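Local structure of homocysteine S-methyltransferase (Escherichia coli, 5DMM) at residues Trp39-Leu44 with Ala76-Arg81; Ala69-Thr74 with Ala166-Pro171; Ala90-Ser95 with Arg151-Ala156; Gly126-Asp131 with Gln147-Pro152; Ala178-Leu183 with Ala191-Thr196. The protein catalyses zinc-dependent methyl transfer from S-methylmethionine, or less efficiently S-adenosylmethionine, to homocysteine, yielding methionine. All coordinates share one frame; numbering follows the deposited sequence. Where two conformers were deposited one is given.

Contact 1: residues Trp39-Leu44 with Ala76-Arg81; sequences WSAKVL and AGFAAR
F78 turns its CG anti to its own carbonyl carbon (chi1 -77°), which sends the ring out from the short helical turn at 76-78 onto the helix through 39-44. There the CB of A41 is directed at it and sits over one face, 3.8 Å from the ring centroid and 17° off the ring normal, a CH-pi contact. The methyl lies displaced toward the rim, nearest CE1 and CZ. S40 meets the same ring differently. With OG placed between the backbone N and carbonyl carbon (chi1 55°), its hydroxyl reaches the ring edge in the plane, and S40 OG comes to 3.3 Å from F78 CZ. One ring is thus bounded on a face by a methyl and at its far end by an oxygen, both from consecutive residues, and no hydrogen bond crosses between the segments. All three residues are buried. R81, from the same segment as F78, forms a salt bridge with D36. The long helix 85-109 packs against both segments, through S88 and L91 on F78 and through K94 and L98 on L44, while helix 48-61 supplies I51 to V43 and L44.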
# COMPACT_ATOMS: atom_id res chain seq x y z
N TRP A 39 -16.61 1.84 -2.27
CA TRP A 39 -17.04 2.73 -1.20
C TRP A 39 -16.23 4.02 -1.14
O TRP A 39 -16.74 5.04 -0.70
CB TRP A 39 -16.98 2.02 0.17
CG TRP A 39 -15.61 1.54 0.57
CD1 TRP A 39 -15.12 0.28 0.44
CD2 TRP A 39 -14.57 2.32 1.19
NE1 TRP A 39 -13.83 0.22 0.93
CE2 TRP A 39 -13.48 1.45 1.40
CE3 TRP A 39 -14.46 3.65 1.59
CZ2 TRP A 39 -12.28 1.89 1.98
CZ3 TRP A 39 -13.28 4.08 2.16
CH2 TRP A 39 -12.20 3.20 2.35
N SER A 40 -14.98 3.98 -1.59
CA SER A 40 -14.13 5.17 -1.53
C SER A 40 -14.72 6.35 -2.33
O SER A 40 -14.56 7.50 -1.93
CB SER A 40 -12.71 4.85 -2.01
OG SER A 40 -12.71 4.30 -3.31
N ALA A 41 -15.41 6.06 -3.43
CA ALA A 41 -16.00 7.13 -4.23
C ALA A 41 -17.06 7.88 -3.43
O ALA A 41 -17.18 9.10 -3.54
CB ALA A 41 -16.59 6.56 -5.52
N LYS A 42 -17.83 7.14 -2.63
CA LYS A 42 -18.86 7.76 -1.81
C LYS A 42 -18.24 8.51 -0.64
O LYS A 42 -18.56 9.67 -0.41
CB LYS A 42 -19.85 6.71 -1.28
CG LYS A 42 -20.95 7.34 -0.43
CD LYS A 42 -21.99 6.33 0.03
CE LYS A 42 -21.54 5.61 1.29
NZ LYS A 42 -22.55 4.62 1.77
N VAL A 43 -17.36 7.85 0.09
CA VAL A 43 -16.81 8.48 1.30
C VAL A 43 -15.92 9.68 0.96
O VAL A 43 -15.91 10.67 1.68
CB VAL A 43 -16.02 7.46 2.15
CG1 VAL A 43 -15.44 8.13 3.40
CG2 VAL A 43 -16.93 6.31 2.56
N LEU A 44 -15.19 9.61 -0.15
CA LEU A 44 -14.32 10.72 -0.54
C LEU A 44 -15.16 11.95 -0.86
O LEU A 44 -14.73 13.09 -0.67
CB LEU A 44 -13.45 10.34 -1.74
CG LEU A 44 -12.19 9.53 -1.40
CD1 LEU A 44 -11.57 9.00 -2.69
CD2 LEU A 44 -11.19 10.40 -0.66
N ALA A 76 -11.41 2.97 -14.47
CA ALA A 76 -12.11 1.72 -14.80
C ALA A 76 -13.15 1.34 -13.75
O ALA A 76 -14.31 1.05 -14.08
CB ALA A 76 -11.10 0.57 -14.97
N GLY A 77 -12.73 1.33 -12.49
CA GLY A 77 -13.64 0.99 -11.40
C GLY A 77 -14.77 2.00 -11.25
O GLY A 77 -15.94 1.62 -11.11
N PHE A 78 -14.43 3.29 -11.28
CA PHE A 78 -15.41 4.32 -10.94
C PHE A 78 -16.36 4.65 -12.09
O PHE A 78 -17.29 5.44 -11.92
CB PHE A 78 -14.69 5.60 -10.47
CG PHE A 78 -14.17 5.54 -9.05
CD1 PHE A 78 -14.40 4.43 -8.24
CD2 PHE A 78 -13.46 6.60 -8.51
CE1 PHE A 78 -13.92 4.38 -6.92
CE2 PHE A 78 -12.98 6.57 -7.21
CZ PHE A 78 -13.21 5.45 -6.41
N ALA A 79 -16.14 4.03 -13.25
CA ALA A 79 -17.05 4.24 -14.39
C ALA A 79 -18.41 3.62 -14.08
O ALA A 79 -19.42 4.04 -14.62
CB ALA A 79 -16.48 3.66 -15.66
N ALA A 80 -18.43 2.63 -13.19
CA ALA A 80 -19.71 2.04 -12.76
C ALA A 80 -20.50 3.01 -11.89
O ALA A 80 -21.66 2.76 -11.58
CB ALA A 80 -19.47 0.73 -12.02
N ARG A 81 -19.87 4.11 -11.48
CA ARG A 81 -20.57 5.13 -10.70
C ARG A 81 -20.86 6.37 -11.53
O ARG A 81 -21.22 7.41 -11.00
CB ARG A 81 -19.76 5.51 -9.46
CG ARG A 81 -19.61 4.38 -8.45
CD ARG A 81 -20.96 4.02 -7.86
NE ARG A 81 -20.86 2.95 -6.87
CZ ARG A 81 -21.18 1.69 -7.11
NH1 ARG A 81 -21.63 1.33 -8.31
NH2 ARG A 81 -21.05 0.78 -6.16

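Contact 2: residues Ala69-Thr74 with Ala166-Pro171. With HCS (2-amino-4-mercapto-butyric acid), chain F.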
# COMPACT_ATOMS: atom_id res chain seq x y z
N ALA A 69 -6.52 6.17 0.41
CA ALA A 69 -7.70 5.34 0.16
C ALA A 69 -7.98 5.16 -1.33
O ALA A 69 -9.11 5.37 -1.78
CB ALA A 69 -8.91 5.96 0.85
N SER A 70 -6.95 4.80 -2.10
CA SER A 70 -7.10 4.73 -3.56
C SER A 70 -6.96 3.31 -4.11
O SER A 70 -6.82 3.13 -5.31
CB SER A 70 -6.07 5.64 -4.24
OG SER A 70 -4.77 5.41 -3.71
N TYR A 71 -6.97 2.32 -3.23
CA TYR A 71 -6.75 0.92 -3.61
C TYR A 71 -7.66 0.45 -4.75
O TYR A 71 -7.24 -0.33 -5.63
CB TYR A 71 -6.97 0.03 -2.39
CG TYR A 71 -6.81 -1.45 -2.65
CD1 TYR A 71 -5.55 -2.01 -2.87
CD2 TYR A 71 -7.92 -2.30 -2.66
CE1 TYR A 71 -5.40 -3.36 -3.09
CE2 TYR A 71 -7.78 -3.65 -2.89
CZ TYR A 71 -6.52 -4.18 -3.09
OH TYR A 71 -6.37 -5.53 -3.32
N GLN A 72 -8.91 0.90 -4.72
CA GLN A 72 -9.89 0.55 -5.75
C GLN A 72 -10.40 1.80 -6.48
O GLN A 72 -11.46 1.78 -7.11
CB GLN A 72 -11.04 -0.26 -5.14
CG GLN A 72 -10.70 -1.76 -5.14
CD GLN A 72 -11.40 -2.57 -4.06
OE1 GLN A 72 -11.59 -2.10 -2.93
NE2 GLN A 72 -11.77 -3.79 -4.40
N ALA A 73 -9.62 2.87 -6.42
CA ALA A 73 -9.95 4.10 -7.13
C ALA A 73 -9.21 4.20 -8.48
O ALA A 73 -8.08 4.69 -8.56
CB ALA A 73 -9.64 5.31 -6.26
N THR A 74 -9.86 3.72 -9.53
CA THR A 74 -9.37 3.89 -10.90
C THR A 74 -10.52 4.38 -11.76
O THR A 74 -11.67 4.17 -11.41
CB THR A 74 -8.84 2.58 -11.51
OG1 THR A 74 -9.87 1.58 -11.45
CG2 THR A 74 -7.57 2.09 -10.78
N ALA A 166 2.51 2.93 -3.23
CA ALA A 166 2.36 1.62 -2.62
C ALA A 166 1.66 0.68 -3.60
O ALA A 166 0.42 0.62 -3.65
CB ALA A 166 1.57 1.73 -1.34
N CYS A 167 2.44 -0.01 -4.42
CA CYS A 167 1.88 -0.95 -5.38
C CYS A 167 1.71 -2.25 -4.61
O CYS A 167 2.69 -2.92 -4.31
CB CYS A 167 2.80 -1.12 -6.59
SG CYS A 167 3.10 0.45 -7.45
N GLU A 168 0.47 -2.59 -4.26
CA GLU A 168 0.25 -3.57 -3.20
C GLU A 168 -0.78 -4.64 -3.53
O GLU A 168 -1.61 -4.48 -4.44
CB GLU A 168 -0.20 -2.84 -1.94
CG GLU A 168 -1.51 -2.06 -2.13
CD GLU A 168 -1.93 -1.30 -0.88
OE1 GLU A 168 -1.29 -1.47 0.17
OE2 GLU A 168 -2.92 -0.53 -0.97
N THR A 169 -0.74 -5.73 -2.76
CA THR A 169 -1.67 -6.84 -2.92
C THR A 169 -1.59 -7.42 -4.35
O THR A 169 -2.59 -7.89 -4.90
CB THR A 169 -3.14 -6.41 -2.61
OG1 THR A 169 -3.14 -5.41 -1.58
CG2 THR A 169 -3.99 -7.59 -2.15
N LEU A 170 -0.39 -7.41 -4.92
CA LEU A 170 -0.18 -7.80 -6.31
C LEU A 170 0.01 -9.32 -6.46
O LEU A 170 0.91 -9.88 -5.85
CB LEU A 170 1.06 -7.08 -6.87
CG LEU A 170 1.13 -5.56 -6.71
CD1 LEU A 170 2.46 -5.06 -7.23
CD2 LEU A 170 -0.02 -4.87 -7.43
N PRO A 171 -0.83 -9.97 -7.27
CA PRO A 171 -0.82 -11.43 -7.40
C PRO A 171 -0.26 -11.95 -8.72
O PRO A 171 -0.06 -13.16 -8.86
CB PRO A 171 -2.29 -11.78 -7.32
CG PRO A 171 -2.94 -10.62 -8.09
CD PRO A 171 -2.06 -9.40 -7.84
N HCS F . -6.66 -0.92 0.59
CA HCS F . -5.61 -1.49 1.42
CB HCS F . -5.16 -2.82 0.82
CG HCS F . -6.30 -3.82 0.76
SD HCS F . -5.65 -5.46 0.37
C HCS F . -4.45 -0.55 1.48
OXT HCS F . -4.51 0.52 0.83
O HCS F . -3.46 -0.86 2.18
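Y71 and E168 meet obliquely beside the bound homocysteine, with ring and carboxylate planes 73° apart and Y71 CD1 3.6 Å from E168 OE2. T169 joins at the other end of the tyrosine, where its side chain crosses that of Y71 at about a right angle and T169 CG2 lies 3.4 Å from Y71 OH. The substrate touches all three. Its CG stands over the centre of the Y71 ring, 3.8 Å above the plane, so the aromatic face forms a floor under the aliphatic chain. The ligand amino N rests near the root of the ring, 3.1 Å from Y71 CB, and its sulfur SD comes to 3.2 Å from T169 OG1. At the carboxylate end, E168 OE2 approaches the ligand OXT to 2.6 Å. E168 gets there with an extended chain beyond CG (chi2 -178°). S121 and Y253, also pocket residues, grip its two carboxylate oxygens, S121 OG at OE2 and Y253 OH at OE1. In a second shell, E134 OE2 bonds to Y71 OH and N228 OD1 to the backbone N of T169. The type I turn from S70 to A73 that carries Y71 is tied to strand 117-122 by a bond from S70 OG to S121 O. The substrate thus lies at the ends of strands 65-67 and 164-170, where the chain leaves the parallel sheet, close to the zinc held by C229 and C295. Such a site at the C-terminal mouth of the strands is characteristic of a TIM barrel, here of the homocysteine S-methyltransferase family.

Contact 3: residues Ala90-Ser95 with Arg151-Ala156; sequences ALIGKS and RPRVEA
I92 carries the apolar part of this contact, pressing its two branches onto different parts of the helix through 151-156. Its CG2 methyl, anti to the backbone N, meets the CB of A156 at 3.6 Å. The other branch ends in CD1, which lies against the foot of R153, 3.9 Å from R153 CA, with the two side chains crossing at about a right angle. Only the aliphatic start of R153 is used here. Cutting I92 back to an alanine removes CG2 and CD1 and would probably open a gap beside A156 CB and the base of R153. Backbone closeness adds a second element: G93 CA approaches A156 O to 4.2 Å, and the CA atoms of the two residues are 5.4 Å apart. No hydrogen bond crosses; S95 OG bonds back to I92 O within its own helix at 2.6 Å, in the carbonyl plane and on a lone pair. The guanidinium of R153 leads away to bond with S70 O through NH1. The axes of segments 90-95 and 151-156 pass 8.9 Å apart at a crossing angle of -42°. K89, one turn before I92, also packs on P152 and A156, joining helix 85-109 to helix 143-159 a second time, while L91 meets V45 of helix 39-46.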
# COMPACT_ATOMS: atom_id res chain seq x y z
N ALA A 90 -9.71 13.24 -10.03
CA ALA A 90 -9.99 14.18 -8.94
C ALA A 90 -10.12 13.47 -7.60
O ALA A 90 -9.60 13.93 -6.58
CB ALA A 90 -11.28 14.99 -9.25
N LEU A 91 -10.82 12.34 -7.59
CA LEU A 91 -11.05 11.63 -6.33
C LEU A 91 -9.76 10.95 -5.88
O LEU A 91 -9.47 10.88 -4.69
CB LEU A 91 -12.17 10.61 -6.48
CG LEU A 91 -13.55 11.23 -6.70
CD1 LEU A 91 -14.61 10.15 -6.74
CD2 LEU A 91 -13.83 12.20 -5.58
N ILE A 92 -9.00 10.44 -6.85
CA ILE A 92 -7.72 9.82 -6.52
C ILE A 92 -6.81 10.86 -5.88
O ILE A 92 -6.19 10.61 -4.83
CB ILE A 92 -7.07 9.20 -7.77
CG1 ILE A 92 -7.90 8.00 -8.24
CG2 ILE A 92 -5.63 8.79 -7.47
CD1 ILE A 92 -7.67 7.66 -9.70
N GLY A 93 -6.75 12.04 -6.50
CA GLY A 93 -5.94 13.12 -5.97
C GLY A 93 -6.40 13.56 -4.59
O GLY A 93 -5.58 13.85 -3.71
N LYS A 94 -7.71 13.59 -4.39
CA LYS A 94 -8.30 13.92 -3.10
C LYS A 94 -7.83 12.97 -1.99
O LYS A 94 -7.62 13.40 -0.86
CB LYS A 94 -9.82 13.89 -3.18
CG LYS A 94 -10.52 14.25 -1.89
CD LYS A 94 -10.34 15.72 -1.56
CE LYS A 94 -11.40 16.21 -0.57
NZ LYS A 94 -12.76 16.18 -1.16
N SER A 95 -7.66 11.70 -2.32
CA SER A 95 -7.23 10.71 -1.33
C SER A 95 -5.85 11.06 -0.79
O SER A 95 -5.56 10.82 0.38
CB SER A 95 -7.25 9.28 -1.91
OG SER A 95 -6.13 9.01 -2.74
N ARG A 151 -2.29 3.67 -15.51
CA ARG A 151 -1.72 4.99 -15.78
C ARG A 151 -2.43 6.20 -15.14
O ARG A 151 -1.77 7.01 -14.49
CB ARG A 151 -1.62 5.22 -17.30
CG ARG A 151 -1.05 6.58 -17.68
CD ARG A 151 -0.81 6.70 -19.19
NE ARG A 151 0.22 5.77 -19.67
CZ ARG A 151 -0.03 4.72 -20.45
NH1 ARG A 151 -1.27 4.48 -20.86
NH2 ARG A 151 0.96 3.92 -20.83
N PRO A 152 -3.76 6.35 -15.32
CA PRO A 152 -4.41 7.54 -14.73
C PRO A 152 -4.25 7.68 -13.21
O PRO A 152 -4.10 8.80 -12.71
CB PRO A 152 -5.89 7.35 -15.06
CG PRO A 152 -5.97 6.30 -16.07
CD PRO A 152 -4.75 5.45 -15.95
N ARG A 153 -4.28 6.56 -12.50
CA ARG A 153 -4.13 6.61 -11.04
C ARG A 153 -2.69 6.94 -10.65
O ARG A 153 -2.45 7.71 -9.72
CB ARG A 153 -4.57 5.29 -10.39
CG ARG A 153 -4.22 5.20 -8.90
CD ARG A 153 -4.88 3.99 -8.25
NE ARG A 153 -4.55 2.77 -8.96
CZ ARG A 153 -5.01 1.56 -8.64
NH1 ARG A 153 -5.82 1.42 -7.59
NH2 ARG A 153 -4.66 0.51 -9.36
N VAL A 154 -1.72 6.35 -11.34
CA VAL A 154 -0.32 6.70 -11.08
C VAL A 154 -0.12 8.20 -11.28
O VAL A 154 0.47 8.87 -10.44
CB VAL A 154 0.66 5.91 -11.99
CG1 VAL A 154 2.04 6.52 -11.95
CG2 VAL A 154 0.70 4.44 -11.55
N GLU A 155 -0.63 8.74 -12.38
CA GLU A 155 -0.46 10.16 -12.65
C GLU A 155 -1.15 11.03 -11.60
O GLU A 155 -0.56 12.00 -11.11
CB GLU A 155 -0.97 10.48 -14.06
CG GLU A 155 0.03 9.99 -15.10
CD GLU A 155 -0.34 10.32 -16.55
OE1 GLU A 155 -1.38 10.97 -16.79
OE2 GLU A 155 0.41 9.90 -17.46
N ALA A 156 -2.36 10.67 -11.21
CA ALA A 156 -3.12 11.46 -10.26
C ALA A 156 -2.47 11.46 -8.87
O ALA A 156 -2.43 12.49 -8.19
CB ALA A 156 -4.55 10.94 -10.17

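Contact 4: residues Gly126-Asp131 with Gln147-Pro152; sequences GAYLAD and QAFHRP
Y128 and F149 make this contact between them, F149 giving slightly more surface than Y128. The phenylalanine ring comes from the helix through 147-152 and ends against the root of the tyrosine: F149 CE1 is 3.7 Å from Y128 CB and 3.9 Å from Y128 CG. F149 CZ sits almost as near, 3.8 Å from the same CB. It is therefore one corner of the phenyl ring that does the touching, and on Y128 the contact is with the start of the side chain, away from its hydroxyl. The two rings are tilted at 44° with centroids 5.7 Å apart, an oblique meeting. Both CB atoms point toward the opposite segment, and in F149 the ring carbon CG stands anti to the backbone N (chi1 168°), which carries the ring across to the short helix at 126-129. On its own helix F149 is also in touch with the next residue: its CD2 lies over the centre of the H150 ring, 3.5 Å above the plane. That imidazole is held from its other end by E175, which bonds to H150 NE2. Y125 adds a third aromatic, edge-to-face with F149 and in contact with Y128, and A76 packs on both rings. Y128 is partly exposed whereas F149 is buried, so the contact lies at the border of the core. No hydrogen bond or charge pair crosses it, which implies that shape and van der Waals contact between carbon atoms alone join the two segments here.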
# COMPACT_ATOMS: atom_id res chain seq x y z
N GLY A 126 -6.92 -7.18 -10.35
CA GLY A 126 -7.82 -8.13 -9.72
C GLY A 126 -8.84 -7.51 -8.78
O GLY A 126 -9.96 -8.03 -8.65
N ALA A 127 -8.46 -6.42 -8.12
CA ALA A 127 -9.36 -5.74 -7.19
C ALA A 127 -10.48 -5.05 -7.95
O ALA A 127 -11.59 -4.90 -7.45
CB ALA A 127 -8.59 -4.75 -6.34
N TYR A 128 -10.18 -4.60 -9.17
CA TYR A 128 -11.20 -4.01 -10.03
C TYR A 128 -12.19 -5.07 -10.52
O TYR A 128 -13.40 -4.82 -10.60
CB TYR A 128 -10.55 -3.30 -11.22
CG TYR A 128 -11.43 -3.18 -12.44
CD1 TYR A 128 -12.52 -2.31 -12.46
CD2 TYR A 128 -11.16 -3.92 -13.59
CE1 TYR A 128 -13.33 -2.20 -13.58
CE2 TYR A 128 -11.97 -3.82 -14.71
CZ TYR A 128 -13.04 -2.95 -14.70
OH TYR A 128 -13.83 -2.85 -15.81
N LEU A 129 -11.68 -6.26 -10.83
CA LEU A 129 -12.52 -7.38 -11.22
C LEU A 129 -13.47 -7.77 -10.08
O LEU A 129 -14.54 -8.32 -10.32
CB LEU A 129 -11.67 -8.58 -11.65
CG LEU A 129 -10.84 -8.41 -12.93
CD1 LEU A 129 -10.09 -9.69 -13.29
CD2 LEU A 129 -11.71 -7.91 -14.09
N ALA A 130 -13.05 -7.48 -8.85
CA ALA A 130 -13.90 -7.60 -7.67
C ALA A 130 -14.47 -9.01 -7.48
O ALA A 130 -15.62 -9.17 -7.06
CB ALA A 130 -15.04 -6.57 -7.73
N ASP A 131 -13.68 -10.02 -7.80
CA ASP A 131 -14.07 -11.40 -7.59
C ASP A 131 -13.04 -12.09 -6.70
O ASP A 131 -12.86 -13.30 -6.77
CB ASP A 131 -14.22 -12.13 -8.92
CG ASP A 131 -13.05 -11.90 -9.85
OD1 ASP A 131 -12.09 -11.22 -9.42
OD2 ASP A 131 -13.07 -12.39 -11.01
N GLN A 147 -1.16 -1.27 -18.49
CA GLN A 147 -0.64 0.08 -18.35
C GLN A 147 -1.76 1.12 -18.52
O GLN A 147 -1.78 2.12 -17.79
CB GLN A 147 0.51 0.30 -19.33
CG GLN A 147 1.77 -0.46 -18.93
CD GLN A 147 2.94 -0.26 -19.87
OE1 GLN A 147 2.76 0.12 -21.02
NE2 GLN A 147 4.15 -0.53 -19.38
N ALA A 148 -2.69 0.89 -19.44
CA ALA A 148 -3.83 1.80 -19.59
C ALA A 148 -4.72 1.81 -18.35
O ALA A 148 -5.29 2.85 -17.99
CB ALA A 148 -4.66 1.42 -20.82
N PHE A 149 -4.85 0.66 -17.70
CA PHE A 149 -5.63 0.54 -16.46
C PHE A 149 -4.99 1.34 -15.33
O PHE A 149 -5.67 2.05 -14.60
CB PHE A 149 -5.79 -0.92 -16.04
CG PHE A 149 -6.32 -1.11 -14.64
CD1 PHE A 149 -7.67 -1.00 -14.37
CD2 PHE A 149 -5.47 -1.43 -13.60
CE1 PHE A 149 -8.17 -1.18 -13.09
CE2 PHE A 149 -5.96 -1.62 -12.31
CZ PHE A 149 -7.31 -1.49 -12.05
N HIS A 150 -3.67 1.22 -15.21
CA HIS A 150 -2.97 1.81 -14.08
C HIS A 150 -2.55 3.27 -14.26
O HIS A 150 -2.45 4.00 -13.28
CB HIS A 150 -1.71 0.99 -13.79
CG HIS A 150 -1.96 -0.26 -13.02
ND1 HIS A 150 -2.41 -0.25 -11.71
CD2 HIS A 150 -1.85 -1.56 -13.37
CE1 HIS A 150 -2.53 -1.49 -11.28
NE2 HIS A 150 -2.20 -2.31 -12.27
N ARG A 151 -2.29 3.67 -15.51
CA ARG A 151 -1.72 4.99 -15.78
C ARG A 151 -2.43 6.20 -15.14
O ARG A 151 -1.77 7.01 -14.49
CB ARG A 151 -1.62 5.22 -17.30
CG ARG A 151 -1.05 6.58 -17.68
CD ARG A 151 -0.81 6.70 -19.19
NE ARG A 151 0.22 5.77 -19.67
CZ ARG A 151 -0.03 4.72 -20.45
NH1 ARG A 151 -1.27 4.48 -20.86
NH2 ARG A 151 0.96 3.92 -20.83
N PRO A 152 -3.76 6.35 -15.32
CA PRO A 152 -4.41 7.54 -14.73
C PRO A 152 -4.25 7.68 -13.21
O PRO A 152 -4.10 8.80 -12.71
CB PRO A 152 -5.89 7.35 -15.06
CG PRO A 152 -5.97 6.30 -16.07
CD PRO A 152 -4.75 5.45 -15.95

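Contact 5: residues Ala178-Leu183 with Ala191-Thr196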
# COMPACT_ATOMS: atom_id res chain seq x y z
N ALA A 178 4.46 -4.96 -16.15
CA ALA A 178 3.80 -3.81 -16.78
C ALA A 178 3.88 -2.58 -15.90
O ALA A 178 4.18 -1.47 -16.36
CB ALA A 178 2.35 -4.14 -17.09
N LEU A 179 3.65 -2.78 -14.61
CA LEU A 179 3.71 -1.69 -13.63
C LEU A 179 5.13 -1.14 -13.43
O LEU A 179 5.31 0.07 -13.32
CB LEU A 179 3.14 -2.19 -12.29
CG LEU A 179 2.42 -1.24 -11.34
CD1 LEU A 179 1.38 -0.42 -12.05
CD2 LEU A 179 1.77 -2.04 -10.19
N ALA A 180 6.13 -2.02 -13.36
CA ALA A 180 7.51 -1.55 -13.24
C ALA A 180 7.91 -0.77 -14.49
O ALA A 180 8.58 0.27 -14.40
CB ALA A 180 8.46 -2.73 -13.01
N GLU A 181 7.49 -1.26 -15.65
CA GLU A 181 7.73 -0.54 -16.90
C GLU A 181 7.07 0.84 -16.90
O GLU A 181 7.68 1.84 -17.26
CB GLU A 181 7.22 -1.36 -18.09
CG GLU A 181 8.09 -2.55 -18.47
CD GLU A 181 9.29 -2.15 -19.30
OE1 GLU A 181 9.10 -1.74 -20.48
OE2 GLU A 181 10.43 -2.24 -18.78
N LEU A 182 5.80 0.86 -16.50
CA LEU A 182 5.03 2.10 -16.41
C LEU A 182 5.73 3.18 -15.56
O LEU A 182 5.75 4.36 -15.93
CB LEU A 182 3.64 1.82 -15.84
CG LEU A 182 2.73 3.04 -15.66
CD1 LEU A 182 2.53 3.79 -16.97
CD2 LEU A 182 1.38 2.61 -15.09
N LEU A 183 6.30 2.79 -14.43
CA LEU A 183 6.92 3.75 -13.53
C LEU A 183 8.11 4.48 -14.14
O LEU A 183 8.40 5.61 -13.76
CB LEU A 183 7.36 3.07 -12.22
CG LEU A 183 6.16 2.62 -11.38
CD1 LEU A 183 6.61 2.16 -10.01
CD2 LEU A 183 5.12 3.73 -11.28
N ALA A 191 8.59 3.68 -5.58
CA ALA A 191 7.52 2.76 -5.17
C ALA A 191 8.03 1.59 -4.35
O ALA A 191 9.19 1.19 -4.48
CB ALA A 191 6.78 2.24 -6.40
N TRP A 192 7.15 1.02 -3.52
CA TRP A 192 7.36 -0.34 -3.05
C TRP A 192 6.38 -1.23 -3.80
O TRP A 192 5.35 -0.76 -4.28
CB TRP A 192 7.22 -0.49 -1.52
CG TRP A 192 5.84 -0.48 -0.86
CD1 TRP A 192 4.85 -1.42 -0.98
CD2 TRP A 192 5.35 0.49 0.09
NE1 TRP A 192 3.76 -1.08 -0.19
CE2 TRP A 192 4.05 0.08 0.48
CE3 TRP A 192 5.88 1.66 0.64
CZ2 TRP A 192 3.28 0.80 1.41
CZ3 TRP A 192 5.12 2.36 1.56
CH2 TRP A 192 3.84 1.94 1.93
N PHE A 193 6.77 -2.48 -3.97
CA PHE A 193 5.92 -3.51 -4.56
C PHE A 193 5.69 -4.58 -3.51
O PHE A 193 6.64 -5.20 -3.02
CB PHE A 193 6.57 -4.13 -5.81
CG PHE A 193 6.39 -3.32 -7.08
CD1 PHE A 193 6.70 -1.96 -7.12
CD2 PHE A 193 5.94 -3.93 -8.24
CE1 PHE A 193 6.53 -1.22 -8.30
CE2 PHE A 193 5.78 -3.19 -9.43
CZ PHE A 193 6.08 -1.84 -9.46
N SER A 194 4.42 -4.79 -3.16
CA SER A 194 4.07 -5.79 -2.17
C SER A 194 3.10 -6.80 -2.78
O SER A 194 2.19 -6.42 -3.52
CB SER A 194 3.48 -5.12 -0.94
OG SER A 194 3.09 -6.09 0.02
N PHE A 195 3.30 -8.07 -2.45
CA PHE A 195 2.69 -9.21 -3.14
C PHE A 195 1.77 -10.05 -2.28
O PHE A 195 1.95 -10.13 -1.06
CB PHE A 195 3.79 -10.13 -3.69
CG PHE A 195 4.94 -9.40 -4.31
CD1 PHE A 195 4.74 -8.62 -5.44
CD2 PHE A 195 6.21 -9.48 -3.76
CE1 PHE A 195 5.79 -7.93 -6.01
CE2 PHE A 195 7.27 -8.80 -4.33
CZ PHE A 195 7.06 -8.02 -5.46
N THR A 196 0.80 -10.71 -2.92
CA THR A 196 0.10 -11.83 -2.28
C THR A 196 0.70 -13.14 -2.78
O THR A 196 1.25 -13.20 -3.89
CB THR A 196 -1.43 -11.83 -2.53
OG1 THR A 196 -1.69 -11.96 -3.93
CG2 THR A 196 -2.05 -10.56 -2.00
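F193 is the large bump of this contact, its ring pushed from the strand through 191-195 into a hollow on the helix through 178-183. The hollow is lined by L179, A180 and L183. At its floor F193 CZ comes to 3.9 Å from A180 N, which lies at the ring edge, so the ring reaches down to the helix backbone. L179 closes one border obliquely, with L179 CB 4.0 Å from F193 CE2. L183 closes the other, its CD1 lying in the ring plane 3.8 Å from F193 CE1. The fit is reciprocal: the same CD1 methyl drops into the notch between alternate strand residues, 3.6 Å from A191 CB. F193 is aimed into the hollow by its first torsion (chi1 -82°), which leaves CG anti to the carbonyl carbon. Without the ring, as with an alanine here, the hollow is likely to be left largely unfilled, L179 losing its partner on the strand and L183 keeping only A191. L216 of helix 209-217 packs on both A180 and F193. Segments 178-183 and 191-195 run antiparallel, 175° between directions and 11.1 Å between axes, and join the helix and second strand of the beta-alpha-beta unit 164-170, 173-183, 191-197, the repeating unit of the TIM barrel.

Contact 2 is the one that holds the substrate, and contacts 1, 3, 4 and 5 each touch it. Contact 4 lies closest to it, centres about 9 Å apart, joined by a probable hydrogen bond from Q72 NE2 to A127 O. Contact 3, its centre about 12 Å away, meets the pocket loop where I92 CD1 lies 3.2 Å from A73 O, and contact 1 packs F78 CZ on A73 CB at 3.6 Å. Contact 5 shares the sheet with contact 2 through C167 O and S194 N, 2.8 Å apart. Contacts 3 and 4 both use helix 143-159, while contacts 1 and 5 do not touch, their centres about 23 Å apart.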